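Local coordinates for putative cell adhesion protein (Bacteroides eggerthii, PDB 4GPV) that probably serves as a FimA-like fimbrial subunit that assembles into pili on the bacterial surface and supports cell adhesion, at residues A[166-171]-A[235-240]; A[176-181]-A[307-312]; A[183-188]-A[226-231]; A[264-269]-A[277-282]; A[301-306]-A[327-332]. All blocks are in the same frame, centred on the assembly; numbering follows the deposited sequence. Where two conformers were deposited one is given.

All five contacts lie within the C-terminal FimA-like domain, where two mixed beta sheets pack. Interactions 3 and 4 sit in the sheet containing strands 176-193, 229-231, 262-271 and 274-283; interaction 5 belongs to the other, with strands 146-169, 297-306 and 329-343. Interactions 1 and 2, centres about 11 Å apart, bring loops against strands and meet through the Arg-168 to Asp-180 salt bridge. Interactions 4 and 5, whose centres lie about 12 Å apart, meet where Tyr-280 and Ile-282 pack on Leu-305, Ile-329, Val-301 and Val-331. Along the chain interactions 1 and 2 cross, 3 is nested in both, 4 in 2, and 5 opens after 4 closes, so residues distant in sequence close one sandwich-like domain.

Interaction 1 (A[166-171]-A[235-240]); sequences DNRKNM and GDFTIN
The carboxylate of Asp-166 and the ring of Phe-237 stand almost perpendicular, their planes 87° apart, with OD2 of Asp-166 4.0 Å from CB of Phe-237. Here the loop between strands 229-231 and 247-251 lies against strand 146-169 of the C-terminal domain, beside an Asx turn in which Asp-166 OD1 accepts from Arg-168 N. Arg-168 NH2 approaches the Phe-237 ring near its plane, at the edge; in the conformer given, CE of selenomethionine Met-171 lies over the rim of one guanidinium face. At the guanidinium edge the Asp-166 carboxylate is gripped side-on: NE reaches OD1 at 2.8 Å in a straight bond, and NH2 takes OD2. N and NE of Arg-168 arrive at OD1 from opposite faces of the carboxylate. With CG anti to the backbone N (chi1 -169°), Asp-166 can take all three donors and still lie against the loop. An alanine here would remove the carboxylate and probably leave the Arg-168 guanidinium freer to turn, with the salt bridge to Asp-180 and a weak bond to Tyr-280 OH remaining. The two segments are tied by a single direct hydrogen bond, from Asp-166 N to Thr-238 O at 2.8 Å, with the donor well above the carbonyl plane. An ST turn shapes the loop, Thr-238 OG1 accepting from Asn-240 N, and Phe-237 packs edge-to-face with Phe-246. CG2 of Ile-239 touches OD1 of Asn-167 at 3.8 Å, and a water donates to both Asn-167 OD1 and Ile-239 O, 2.7 Å from each.

Interaction 2 (A[176-181]-A[307-312]); sequences ITITDD and GDVAAG
The backbones of Ile-176 and Ala-310 come within 4.8 Å at their CA atoms, but no hydrogen bond links strand 176-181 to the loop 307-312, which folds into a type I beta turn from Val-309 to Gly-312. That turn is closed by Gly-312 N donating to Val-309 O at 2.9 Å. The same carbonyl oxygen faces the strand, with CB of Ile-176 3.6 Å from Val-309 O. Side-chain packing centres on Val-309, whose CG1 meets both CG1 and CD1 of Ile-178, each at 3.7 Å, while its CG2 lies a little farther from CD1. Val-309 CG1 is anti to the backbone N (chi1 169°), and this branch is the one that also comes near CG2 of Ile-176. The side chains meet through apolar groups, a type I turn packed against strand 176-193 in the two-sheet domain: the chain has just turned a corner at Gly-307 after strand 297-306, and the turn brings Val-309 over the side of strand 176-193 that carries Ile-176 and Ile-178. CD1 of Ile-176 rests on CA of Gly-312 at 3.7 Å. Gly-312 has positive phi (98°), a conformation in which a CB would crowd the preceding carbonyl. Beyond the two segments, Ile-178 packs on Ile-278 and Tyr-280 of strand 274-283, and Val-309 touches Arg-168 and Met-171.

Interaction 3 (A[183-188]-A[226-231]); sequences AVLLFA and TALSDA
Ala-183 O accepts the bond from Asp-230 N at 2.9 Å, nearly straight at 174° and in the carbonyl plane, and it is also approached by the CA-H of Ser-229. Ala-183 N returns a bond to Asp-230 O, so these two residues form an antiparallel hydrogen-bonded pair; Val-184 and Ser-229 follow as a non-hydrogen-bonded pair. Leu-185 N then donates to Leu-228 O at 3.0 Å, an oxygen that Val-184 CA also approaches. On the Val-184 face, CG1 of the valine lies 3.6 Å from Ser-229 OG, the serine hydroxyl standing anti to its backbone N (chi1 -180°). Leu-228 supplies most of the apolar touch: CD1 presses on CB of Ala-188 at 3.7 Å, and CD2 lies near CB of Leu-185. Asp-230 turns its carboxylate to Asn-247 and to a bound Tris molecule, probably from the crystallisation liquor. Phe-187 and Ala-188 form a G1 beta bulge opposite Tyr-208. Strand 229-231 is a short strand paired with strand 176-193, whose Val-184 and Leu-186 bond to strand 262-271, while Ala-183 and Leu-185 pack on strand 247-251.

Interaction 4 (A[264-269]-A[277-282]); sequences AIKSTK and PIFYPI
This is the pairing of the two arms of a beta hairpin, strands 262-271 and 274-283, in one sheet of the C-terminal domain; segments 264-269 and 277-282 run antiparallel at 175°. Ile-265 pairs with Tyr-280 and Ser-267 with Ile-278, each through two backbone hydrogen bonds; the Ser-267 N bond to Ile-278 O is 2.9 Å long. Non-hydrogen-bonded pairs alternate with them, Ala-264 with Pro-281, Lys-266 with Phe-279 and Thr-268 with Pro-277, and successive side chains fall on opposite faces. On one face CG of Lys-266 meets CE2 of Phe-279 at 3.6 Å, obliquely to the ring, while CB of Ala-264 lies at the ring edge. The lysine chain bends at chi2 (-96°), which carries CE to CB of Pro-277 at 3.8 Å and its amine to a salt bridge with Asp-181. On the other face Ile-278 lies over Ser-267 and Lys-269: CG1 is 3.8 Å from CB of Ser-267, and CG2 is 3.9 Å from CB of Lys-269. With an alanine in place of Ile-278, a gap would probably open beside Ser-267 and Lys-269 and against Ile-178. Ser-267 OG reaches the edge of the Tyr-280 ring, 3.6 Å from CE2 and in the ring plane, but its hydrogen bond goes to Asp-180 OD1. CB of Ile-265 stands 4.0 Å from Tyr-280 CD2. Strand 262-271 continues the sheet to strand 176-193 through bonds such as Ala-264 with Val-184, while Tyr-280 and Ile-282 press on strands 297-306 and 329-343 of the other sheet.

Interaction 5 (A[301-306]-A[327-332]); sequences VTVTLN and SSIEVT
Thr-302 with Thr-332 and Thr-304 with Glu-330 form hydrogen-bonded pairs, each joined by two backbone bonds, between strand 301-306 and strand 329-332, which run antiparallel at 166°. The shortest bond, from Thr-304 N to Glu-330 O, is 2.8 Å and nearly straight at 176°. Asn-306 N adds one more bond to Ser-328 O, just ahead of the strand. CA-H donors of Val-301, Val-303, Leu-305 and Val-331 also approach facing carbonyl oxygens, the closest being Val-331 CA to Thr-302 O at 3.3 Å.

Apolar contacts occupy the face of Val-303 and Leu-305. Val-301 CG1 meets Val-331 CG1 at 3.8 Å, both branches standing anti to their backbone N (chi1 178° for Val-301). Farther along, CG1 of Val-303 reaches CG2 of Ile-329 more loosely, and CD2 of Leu-305 lies 4.2 Å from CG1 of Ile-329.

Polar side chains and water line the opposite face. Thr-302 and Thr-332 lie side by side, pointing the same way, and in the conformer given for Thr-332 a water hydrogen-bonds to both hydroxyls, at 2.7 Å from Thr-302 OG1 and 2.8 Å from Thr-332 OG1. A second water is bound by Thr-304 OG1, while CB of Thr-304 lies against CB of Glu-330.

Strand 297-306 sits between strand 329-343 and strand 146-169, the latter joined to it in parallel through bonds such as Val-303 with Ile-163, and the side chain of Val-303 packs on Leu-162 of that same strand.

Interaction 1 (A[166-171]-A[235-240])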
# COMPACT_ATOMS: atom_id res chain seq x y z
N ASP A 166 -6.26 10.44 -22.72
CA ASP A 166 -5.27 11.07 -23.56
C ASP A 166 -5.90 11.85 -24.71
O ASP A 166 -6.38 11.24 -25.68
CB ASP A 166 -4.27 10.04 -24.09
CG ASP A 166 -3.07 10.70 -24.76
OD1 ASP A 166 -2.95 11.96 -24.67
OD2 ASP A 166 -2.25 9.98 -25.35
N ASN A 167 -5.83 13.20 -24.64
CA ASN A 167 -6.37 14.10 -25.66
C ASN A 167 -5.24 14.84 -26.38
O ASN A 167 -5.49 15.84 -27.06
CB ASN A 167 -7.37 15.10 -25.06
CG ASN A 167 -8.59 14.45 -24.46
OD1 ASN A 167 -9.01 13.35 -24.85
ND2 ASN A 167 -9.19 15.13 -23.50
N ARG A 168 -4.01 14.35 -26.22
CA ARG A 168 -2.87 14.94 -26.94
C ARG A 168 -2.98 14.56 -28.41
O ARG A 168 -3.45 13.46 -28.73
CB ARG A 168 -1.52 14.46 -26.35
CG ARG A 168 -1.21 14.96 -24.94
CD ARG A 168 -0.02 14.21 -24.31
NE ARG A 168 -0.32 12.77 -24.23
CZ ARG A 168 0.56 11.82 -23.93
NH1 ARG A 168 1.83 12.14 -23.67
NH2 ARG A 168 0.18 10.56 -23.89
N LYS A 169 -2.57 15.45 -29.30
CA LYS A 169 -2.64 15.19 -30.73
C LYS A 169 -1.25 15.22 -31.31
O LYS A 169 -0.39 15.94 -30.80
CB LYS A 169 -3.51 16.26 -31.44
CG LYS A 169 -4.95 16.35 -30.95
CD LYS A 169 -5.77 17.39 -31.75
CE LYS A 169 -5.46 18.82 -31.38
NZ LYS A 169 -6.31 19.78 -32.12
N ASN A 170 -1.05 14.52 -32.44
CA ASN A 170 0.20 14.53 -33.21
C ASN A 170 1.43 14.27 -32.33
O ASN A 170 2.39 15.05 -32.35
CB ASN A 170 0.34 15.85 -33.95
CG ASN A 170 -0.84 16.23 -34.81
OD1 ASN A 170 -1.46 15.39 -35.48
ND2 ASN A 170 -1.20 17.50 -34.78
N MSE A 171 1.38 13.16 -31.59
CA MSE A 171 2.48 12.78 -30.71
C MSE A 171 3.69 12.29 -31.50
O MSE A 171 4.81 12.35 -31.00
CB MSE A 171 2.04 11.73 -29.71
CG MSE A 171 1.18 12.29 -28.61
SE MSE A 171 0.52 10.85 -27.54
CE MSE A 171 2.23 10.20 -26.73
N GLY A 235 -1.08 2.20 -28.27
CA GLY A 235 -2.46 1.76 -28.19
C GLY A 235 -3.03 1.71 -26.79
O GLY A 235 -4.25 1.69 -26.64
N ASP A 236 -2.16 1.64 -25.73
CA ASP A 236 -2.61 1.58 -24.34
C ASP A 236 -3.36 2.86 -23.94
O ASP A 236 -4.40 2.78 -23.29
CB ASP A 236 -1.43 1.36 -23.38
CG ASP A 236 -0.86 -0.04 -23.34
OD1 ASP A 236 -1.53 -0.97 -23.84
OD2 ASP A 236 0.28 -0.21 -22.85
N PHE A 237 -2.81 4.04 -24.29
CA PHE A 237 -3.47 5.30 -23.95
C PHE A 237 -4.32 5.83 -25.09
O PHE A 237 -3.85 6.00 -26.22
CB PHE A 237 -2.46 6.38 -23.51
CG PHE A 237 -1.70 6.10 -22.24
CD1 PHE A 237 -2.15 5.14 -21.32
CD2 PHE A 237 -0.53 6.79 -21.94
CE1 PHE A 237 -1.43 4.88 -20.15
CE2 PHE A 237 0.18 6.53 -20.76
CZ PHE A 237 -0.28 5.59 -19.87
N THR A 238 -5.60 6.08 -24.79
CA THR A 238 -6.57 6.62 -25.76
C THR A 238 -7.39 7.73 -25.07
O THR A 238 -7.17 8.03 -23.89
CB THR A 238 -7.49 5.50 -26.30
OG1 THR A 238 -8.42 5.09 -25.29
CG2 THR A 238 -6.73 4.28 -26.86
N ILE A 239 -8.41 8.26 -25.78
CA ILE A 239 -9.34 9.24 -25.21
C ILE A 239 -10.02 8.63 -23.98
O ILE A 239 -10.41 9.35 -23.06
CB ILE A 239 -10.39 9.71 -26.26
CG1 ILE A 239 -11.15 8.50 -26.91
CG2 ILE A 239 -9.68 10.59 -27.33
CD1 ILE A 239 -12.57 8.82 -27.54
N ASN A 240 -10.13 7.28 -23.97
CA ASN A 240 -10.64 6.47 -22.88
C ASN A 240 -11.96 7.02 -22.32
O ASN A 240 -12.06 7.34 -21.12
CB ASN A 240 -9.57 6.36 -21.78
CG ASN A 240 -9.86 5.37 -20.69
OD1 ASN A 240 -10.79 4.54 -20.81
ND2 ASN A 240 -9.07 5.45 -19.60
O HOH W 1 -1.31 8.07 -26.91
O HOH W 2 -10.81 12.03 -23.31

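Interaction 2 (A[176-181]-A[307-312])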
# COMPACT_ATOMS: atom_id res chain seq x y z
N ILE A 176 8.40 17.72 -32.93
CA ILE A 176 8.47 17.28 -31.54
C ILE A 176 7.74 15.98 -31.46
O ILE A 176 6.61 15.88 -31.96
CB ILE A 176 7.92 18.34 -30.57
CG1 ILE A 176 8.69 19.68 -30.73
CG2 ILE A 176 7.92 17.83 -29.11
CD1 ILE A 176 7.92 20.91 -30.24
N THR A 177 8.38 14.97 -30.86
CA THR A 177 7.74 13.69 -30.68
C THR A 177 7.80 13.31 -29.21
O THR A 177 8.74 13.66 -28.49
CB THR A 177 8.31 12.62 -31.62
OG1 THR A 177 7.44 11.49 -31.63
CG2 THR A 177 9.72 12.19 -31.27
N ILE A 178 6.74 12.66 -28.74
CA ILE A 178 6.66 12.17 -27.36
C ILE A 178 6.26 10.73 -27.46
O ILE A 178 5.33 10.40 -28.20
CB ILE A 178 5.73 13.01 -26.41
CG1 ILE A 178 6.28 14.43 -26.26
CG2 ILE A 178 5.60 12.35 -25.02
CD1 ILE A 178 5.34 15.42 -25.50
N THR A 179 7.01 9.87 -26.76
CA THR A 179 6.71 8.46 -26.63
C THR A 179 6.51 8.20 -25.14
O THR A 179 7.40 8.50 -24.34
CB THR A 179 7.83 7.58 -27.25
OG1 THR A 179 7.94 7.87 -28.64
CG2 THR A 179 7.59 6.08 -27.04
N ASP A 180 5.34 7.68 -24.74
CA ASP A 180 5.14 7.37 -23.33
C ASP A 180 5.85 6.07 -23.01
O ASP A 180 5.73 5.11 -23.79
CB ASP A 180 3.64 7.26 -23.02
CG ASP A 180 2.86 8.53 -23.27
OD1 ASP A 180 3.44 9.64 -23.08
OD2 ASP A 180 1.71 8.44 -23.72
N ASP A 181 6.58 6.01 -21.87
CA ASP A 181 7.34 4.81 -21.56
C ASP A 181 6.73 3.98 -20.44
O ASP A 181 6.68 2.75 -20.55
CB ASP A 181 8.80 5.18 -21.21
CG ASP A 181 9.47 6.06 -22.25
OD1 ASP A 181 9.42 5.71 -23.46
OD2 ASP A 181 10.01 7.10 -21.87
N GLY A 307 -3.12 18.89 -25.69
CA GLY A 307 -2.13 19.68 -26.40
C GLY A 307 -1.71 19.07 -27.72
O GLY A 307 -1.72 17.84 -27.87
N ASP A 308 -1.35 19.92 -28.70
CA ASP A 308 -0.84 19.45 -29.98
C ASP A 308 0.66 19.29 -29.78
O ASP A 308 1.36 20.28 -29.66
CB ASP A 308 -1.18 20.43 -31.13
CG ASP A 308 -0.75 20.02 -32.54
OD1 ASP A 308 0.10 19.10 -32.67
OD2 ASP A 308 -1.23 20.64 -33.51
N VAL A 309 1.12 18.03 -29.67
CA VAL A 309 2.52 17.73 -29.37
C VAL A 309 3.47 18.25 -30.45
O VAL A 309 4.40 18.95 -30.10
CB VAL A 309 2.75 16.22 -29.09
CG1 VAL A 309 4.24 15.87 -29.04
CG2 VAL A 309 2.06 15.82 -27.79
N ALA A 310 3.20 17.94 -31.74
CA ALA A 310 4.04 18.38 -32.86
C ALA A 310 4.24 19.89 -32.85
O ALA A 310 5.32 20.35 -33.22
CB ALA A 310 3.42 17.94 -34.18
N ALA A 311 3.23 20.65 -32.34
CA ALA A 311 3.20 22.10 -32.24
C ALA A 311 3.73 22.69 -30.91
O ALA A 311 3.68 23.90 -30.73
CB ALA A 311 1.79 22.60 -32.49
N GLY A 312 4.26 21.86 -30.01
CA GLY A 312 4.82 22.31 -28.73
C GLY A 312 3.94 22.20 -27.49
O GLY A 312 4.34 22.60 -26.39

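Interaction 3 (A[183-188]-A[226-231])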
# COMPACT_ATOMS: atom_id res chain seq x y z
N ALA A 183 4.04 3.96 -16.55
CA ALA A 183 3.34 4.53 -15.41
C ALA A 183 4.22 4.16 -14.23
O ALA A 183 4.57 2.98 -14.05
CB ALA A 183 1.93 3.94 -15.27
N VAL A 184 4.68 5.16 -13.48
CA VAL A 184 5.65 4.92 -12.40
C VAL A 184 5.16 5.45 -11.05
O VAL A 184 4.42 6.41 -11.00
CB VAL A 184 7.06 5.52 -12.75
CG1 VAL A 184 7.68 4.88 -13.99
CG2 VAL A 184 7.01 7.05 -12.88
N LEU A 185 5.59 4.80 -9.97
CA LEU A 185 5.32 5.27 -8.63
C LEU A 185 6.65 5.70 -8.07
O LEU A 185 7.57 4.90 -8.03
CB LEU A 185 4.62 4.23 -7.73
CG LEU A 185 3.99 4.81 -6.45
CD1 LEU A 185 2.81 5.79 -6.77
CD2 LEU A 185 3.48 3.66 -5.53
N LEU A 186 6.73 6.94 -7.63
CA LEU A 186 7.98 7.46 -7.07
C LEU A 186 7.82 7.60 -5.59
O LEU A 186 6.77 8.10 -5.13
CB LEU A 186 8.38 8.81 -7.73
CG LEU A 186 8.28 8.91 -9.27
CD1 LEU A 186 8.71 10.34 -9.75
CD2 LEU A 186 9.14 7.81 -9.94
N PHE A 187 8.83 7.16 -4.81
CA PHE A 187 8.84 7.34 -3.35
C PHE A 187 7.66 6.67 -2.69
O PHE A 187 6.95 7.28 -1.90
CB PHE A 187 8.91 8.83 -2.95
CG PHE A 187 10.02 9.52 -3.71
CD1 PHE A 187 11.33 9.10 -3.58
CD2 PHE A 187 9.73 10.51 -4.64
CE1 PHE A 187 12.35 9.67 -4.35
CE2 PHE A 187 10.73 11.08 -5.41
CZ PHE A 187 12.04 10.65 -5.26
N ALA A 188 7.52 5.37 -2.96
CA ALA A 188 6.59 4.51 -2.23
C ALA A 188 7.18 4.30 -0.84
O ALA A 188 8.36 3.97 -0.76
CB ALA A 188 6.49 3.17 -2.95
N THR A 226 11.86 -2.21 -9.84
CA THR A 226 11.20 -2.38 -11.14
C THR A 226 9.71 -2.68 -10.95
O THR A 226 8.95 -2.48 -11.88
CB THR A 226 11.87 -3.48 -11.97
OG1 THR A 226 11.79 -4.69 -11.24
CG2 THR A 226 13.30 -3.16 -12.35
N ALA A 227 9.29 -3.11 -9.76
CA ALA A 227 7.86 -3.36 -9.49
C ALA A 227 7.05 -2.06 -9.52
O ALA A 227 5.82 -2.10 -9.52
CB ALA A 227 7.70 -4.03 -8.14
N LEU A 228 7.74 -0.90 -9.47
CA LEU A 228 7.06 0.41 -9.44
C LEU A 228 7.11 1.12 -10.80
O LEU A 228 6.94 2.33 -10.89
CB LEU A 228 7.62 1.29 -8.33
CG LEU A 228 7.43 0.75 -6.91
CD1 LEU A 228 8.05 1.68 -5.91
CD2 LEU A 228 5.95 0.40 -6.60
N SER A 229 7.25 0.34 -11.88
CA SER A 229 7.23 0.86 -13.24
C SER A 229 6.47 -0.12 -14.12
O SER A 229 6.91 -1.26 -14.26
CB SER A 229 8.66 1.08 -13.76
OG SER A 229 8.63 1.59 -15.08
N ASP A 230 5.35 0.30 -14.72
CA ASP A 230 4.56 -0.53 -15.63
C ASP A 230 4.67 0.05 -17.03
O ASP A 230 4.22 1.18 -17.25
CB ASP A 230 3.10 -0.61 -15.17
CG ASP A 230 2.92 -1.52 -13.96
OD1 ASP A 230 3.58 -2.58 -13.91
OD2 ASP A 230 1.99 -1.25 -13.15
N ALA A 231 5.28 -0.72 -17.95
CA ALA A 231 5.51 -0.24 -19.32
C ALA A 231 4.24 0.10 -20.07
O ALA A 231 3.21 -0.58 -19.93
CB ALA A 231 6.33 -1.27 -20.13

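Interaction 4 (A[264-269]-A[277-282])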
# COMPACT_ATOMS: atom_id res chain seq x y z
N ALA A 264 3.20 9.04 -11.65
CA ALA A 264 3.41 9.77 -12.89
C ALA A 264 3.39 8.88 -14.12
O ALA A 264 3.65 7.67 -14.04
CB ALA A 264 4.77 10.48 -12.86
N ILE A 265 3.11 9.51 -15.25
CA ILE A 265 3.38 8.94 -16.55
C ILE A 265 4.77 9.44 -16.89
O ILE A 265 4.98 10.65 -16.87
CB ILE A 265 2.35 9.29 -17.64
CG1 ILE A 265 0.96 8.77 -17.26
CG2 ILE A 265 2.84 8.74 -19.02
CD1 ILE A 265 -0.16 9.45 -18.05
N LYS A 266 5.73 8.54 -17.17
CA LYS A 266 7.08 8.93 -17.56
C LYS A 266 7.17 8.73 -19.07
O LYS A 266 6.79 7.67 -19.57
CB LYS A 266 8.13 8.07 -16.82
CG LYS A 266 9.56 8.48 -17.15
CD LYS A 266 10.16 7.62 -18.25
CE LYS A 266 11.31 8.33 -18.92
NZ LYS A 266 11.91 7.47 -19.98
N SER A 267 7.64 9.76 -19.80
CA SER A 267 7.71 9.68 -21.24
C SER A 267 9.05 10.19 -21.72
O SER A 267 9.84 10.69 -20.91
CB SER A 267 6.57 10.50 -21.85
OG SER A 267 5.33 10.13 -21.28
N THR A 268 9.31 10.01 -23.01
CA THR A 268 10.53 10.53 -23.64
C THR A 268 10.13 11.56 -24.70
O THR A 268 9.35 11.25 -25.61
CB THR A 268 11.40 9.43 -24.24
OG1 THR A 268 11.78 8.53 -23.19
CG2 THR A 268 12.66 9.98 -24.89
N LYS A 269 10.66 12.78 -24.56
CA LYS A 269 10.41 13.84 -25.54
C LYS A 269 11.65 13.97 -26.42
O LYS A 269 12.75 14.08 -25.88
CB LYS A 269 10.09 15.17 -24.84
CG LYS A 269 9.75 16.34 -25.78
CD LYS A 269 9.58 17.62 -24.95
CE LYS A 269 9.17 18.79 -25.80
NZ LYS A 269 9.15 20.06 -25.03
N PRO A 277 13.80 12.84 -20.51
CA PRO A 277 12.61 12.34 -19.82
C PRO A 277 11.67 13.49 -19.41
O PRO A 277 12.10 14.58 -19.00
CB PRO A 277 13.18 11.62 -18.59
CG PRO A 277 14.50 12.22 -18.37
CD PRO A 277 15.00 12.79 -19.65
N ILE A 278 10.37 13.25 -19.56
CA ILE A 278 9.33 14.20 -19.16
C ILE A 278 8.33 13.42 -18.35
O ILE A 278 8.28 12.19 -18.42
CB ILE A 278 8.65 14.99 -20.32
CG1 ILE A 278 7.96 14.03 -21.31
CG2 ILE A 278 9.66 15.93 -21.01
CD1 ILE A 278 7.02 14.64 -22.29
N PHE A 279 7.56 14.13 -17.55
CA PHE A 279 6.60 13.49 -16.64
C PHE A 279 5.25 14.18 -16.64
O PHE A 279 5.18 15.40 -16.81
CB PHE A 279 7.16 13.53 -15.20
CG PHE A 279 8.47 12.81 -15.02
CD1 PHE A 279 9.68 13.46 -15.25
CD2 PHE A 279 8.50 11.47 -14.65
CE1 PHE A 279 10.90 12.79 -15.10
CE2 PHE A 279 9.71 10.81 -14.46
CZ PHE A 279 10.91 11.46 -14.74
N TYR A 280 4.19 13.40 -16.39
CA TYR A 280 2.84 13.95 -16.18
C TYR A 280 2.49 13.47 -14.77
O TYR A 280 2.04 12.34 -14.60
CB TYR A 280 1.85 13.45 -17.25
CG TYR A 280 2.30 13.75 -18.66
CD1 TYR A 280 1.96 14.95 -19.28
CD2 TYR A 280 3.01 12.80 -19.40
CE1 TYR A 280 2.28 15.18 -20.62
CE2 TYR A 280 3.37 13.05 -20.73
CZ TYR A 280 3.01 14.24 -21.33
OH TYR A 280 3.34 14.46 -22.66
N PRO A 281 2.87 14.24 -13.73
CA PRO A 281 2.79 13.71 -12.37
C PRO A 281 1.66 14.24 -11.48
O PRO A 281 1.05 15.28 -11.76
CB PRO A 281 4.12 14.17 -11.79
CG PRO A 281 4.38 15.50 -12.48
CD PRO A 281 3.58 15.54 -13.75
N ILE A 282 1.46 13.54 -10.36
CA ILE A 282 0.58 13.96 -9.29
C ILE A 282 1.28 13.68 -7.96
O ILE A 282 1.67 12.54 -7.70
CB ILE A 282 -0.87 13.41 -9.34
CG1 ILE A 282 -1.80 14.18 -8.33
CG2 ILE A 282 -0.94 11.93 -9.13
CD1 ILE A 282 -1.93 15.83 -8.59

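Interaction 5 (A[301-306]-A[327-332])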
# COMPACT_ATOMS: atom_id res chain seq x y z
N VAL A 301 -6.74 7.95 -9.48
CA VAL A 301 -6.15 9.13 -10.08
C VAL A 301 -6.54 9.16 -11.53
O VAL A 301 -6.17 8.23 -12.24
CB VAL A 301 -4.61 9.11 -9.94
CG1 VAL A 301 -3.98 10.34 -10.62
CG2 VAL A 301 -4.17 8.99 -8.48
N THR A 302 -7.28 10.20 -11.97
CA THR A 302 -7.62 10.38 -13.40
C THR A 302 -6.77 11.51 -13.93
O THR A 302 -6.81 12.62 -13.41
CB THR A 302 -9.12 10.64 -13.60
OG1 THR A 302 -9.86 9.69 -12.83
CG2 THR A 302 -9.54 10.59 -15.08
N VAL A 303 -5.98 11.23 -14.97
CA VAL A 303 -5.08 12.20 -15.58
C VAL A 303 -5.60 12.45 -17.00
O VAL A 303 -5.70 11.49 -17.77
CB VAL A 303 -3.63 11.64 -15.60
CG1 VAL A 303 -2.66 12.64 -16.25
CG2 VAL A 303 -3.17 11.28 -14.19
N THR A 304 -5.99 13.70 -17.31
CA THR A 304 -6.46 14.09 -18.64
C THR A 304 -5.33 14.90 -19.22
O THR A 304 -4.98 15.95 -18.66
CB THR A 304 -7.80 14.83 -18.59
OG1 THR A 304 -8.76 13.98 -17.96
CG2 THR A 304 -8.32 15.23 -19.98
N LEU A 305 -4.79 14.44 -20.35
CA LEU A 305 -3.70 15.12 -21.05
C LEU A 305 -4.19 15.79 -22.32
O LEU A 305 -5.00 15.19 -23.02
CB LEU A 305 -2.66 14.07 -21.43
CG LEU A 305 -2.08 13.26 -20.28
CD1 LEU A 305 -1.09 12.27 -20.80
CD2 LEU A 305 -1.44 14.18 -19.23
N ASN A 306 -3.71 16.98 -22.64
CA ASN A 306 -4.10 17.59 -23.91
C ASN A 306 -2.94 18.41 -24.47
O ASN A 306 -1.90 18.53 -23.81
CB ASN A 306 -5.42 18.39 -23.81
CG ASN A 306 -5.29 19.81 -23.33
OD1 ASN A 306 -4.55 20.09 -22.39
ND2 ASN A 306 -6.05 20.73 -23.91
N SER A 327 -2.35 23.91 -18.14
CA SER A 327 -3.63 23.58 -18.79
C SER A 327 -3.57 22.20 -19.47
O SER A 327 -4.60 21.55 -19.63
CB SER A 327 -3.98 24.65 -19.82
OG SER A 327 -2.91 24.83 -20.74
N SER A 328 -2.35 21.77 -19.84
CA SER A 328 -2.05 20.52 -20.54
C SER A 328 -2.25 19.25 -19.68
O SER A 328 -2.31 18.14 -20.23
CB SER A 328 -0.62 20.55 -21.05
OG SER A 328 0.28 20.72 -19.96
N ILE A 329 -2.25 19.41 -18.34
CA ILE A 329 -2.44 18.29 -17.41
C ILE A 329 -3.59 18.65 -16.47
O ILE A 329 -3.52 19.67 -15.79
CB ILE A 329 -1.14 17.93 -16.60
CG1 ILE A 329 0.07 17.74 -17.53
CG2 ILE A 329 -1.37 16.69 -15.73
CD1 ILE A 329 1.47 17.73 -16.82
N GLU A 330 -4.63 17.82 -16.44
CA GLU A 330 -5.78 17.95 -15.53
C GLU A 330 -5.81 16.68 -14.71
O GLU A 330 -5.84 15.59 -15.29
CB GLU A 330 -7.10 18.15 -16.29
CG GLU A 330 -8.31 18.29 -15.37
CD GLU A 330 -9.61 17.69 -15.88
OE1 GLU A 330 -10.02 18.01 -17.02
OE2 GLU A 330 -10.24 16.93 -15.11
N VAL A 331 -5.79 16.81 -13.37
CA VAL A 331 -5.76 15.62 -12.49
C VAL A 331 -6.84 15.69 -11.44
O VAL A 331 -7.03 16.74 -10.81
CB VAL A 331 -4.37 15.40 -11.79
CG1 VAL A 331 -4.37 14.10 -10.96
CG2 VAL A 331 -3.21 15.38 -12.78
N THR A 332 -7.57 14.57 -11.25
CA THR A 332 -8.53 14.44 -10.16
C THR A 332 -8.07 13.27 -9.32
O THR A 332 -7.63 12.25 -9.87
CB THR A 332 -10.00 14.28 -10.59
OG1 THR A 332 -10.22 12.97 -11.11
CG2 THR A 332 -10.49 15.40 -11.52
O HOH W 3 -10.01 10.36 -10.17
O HOH W 4 -8.76 14.39 -15.19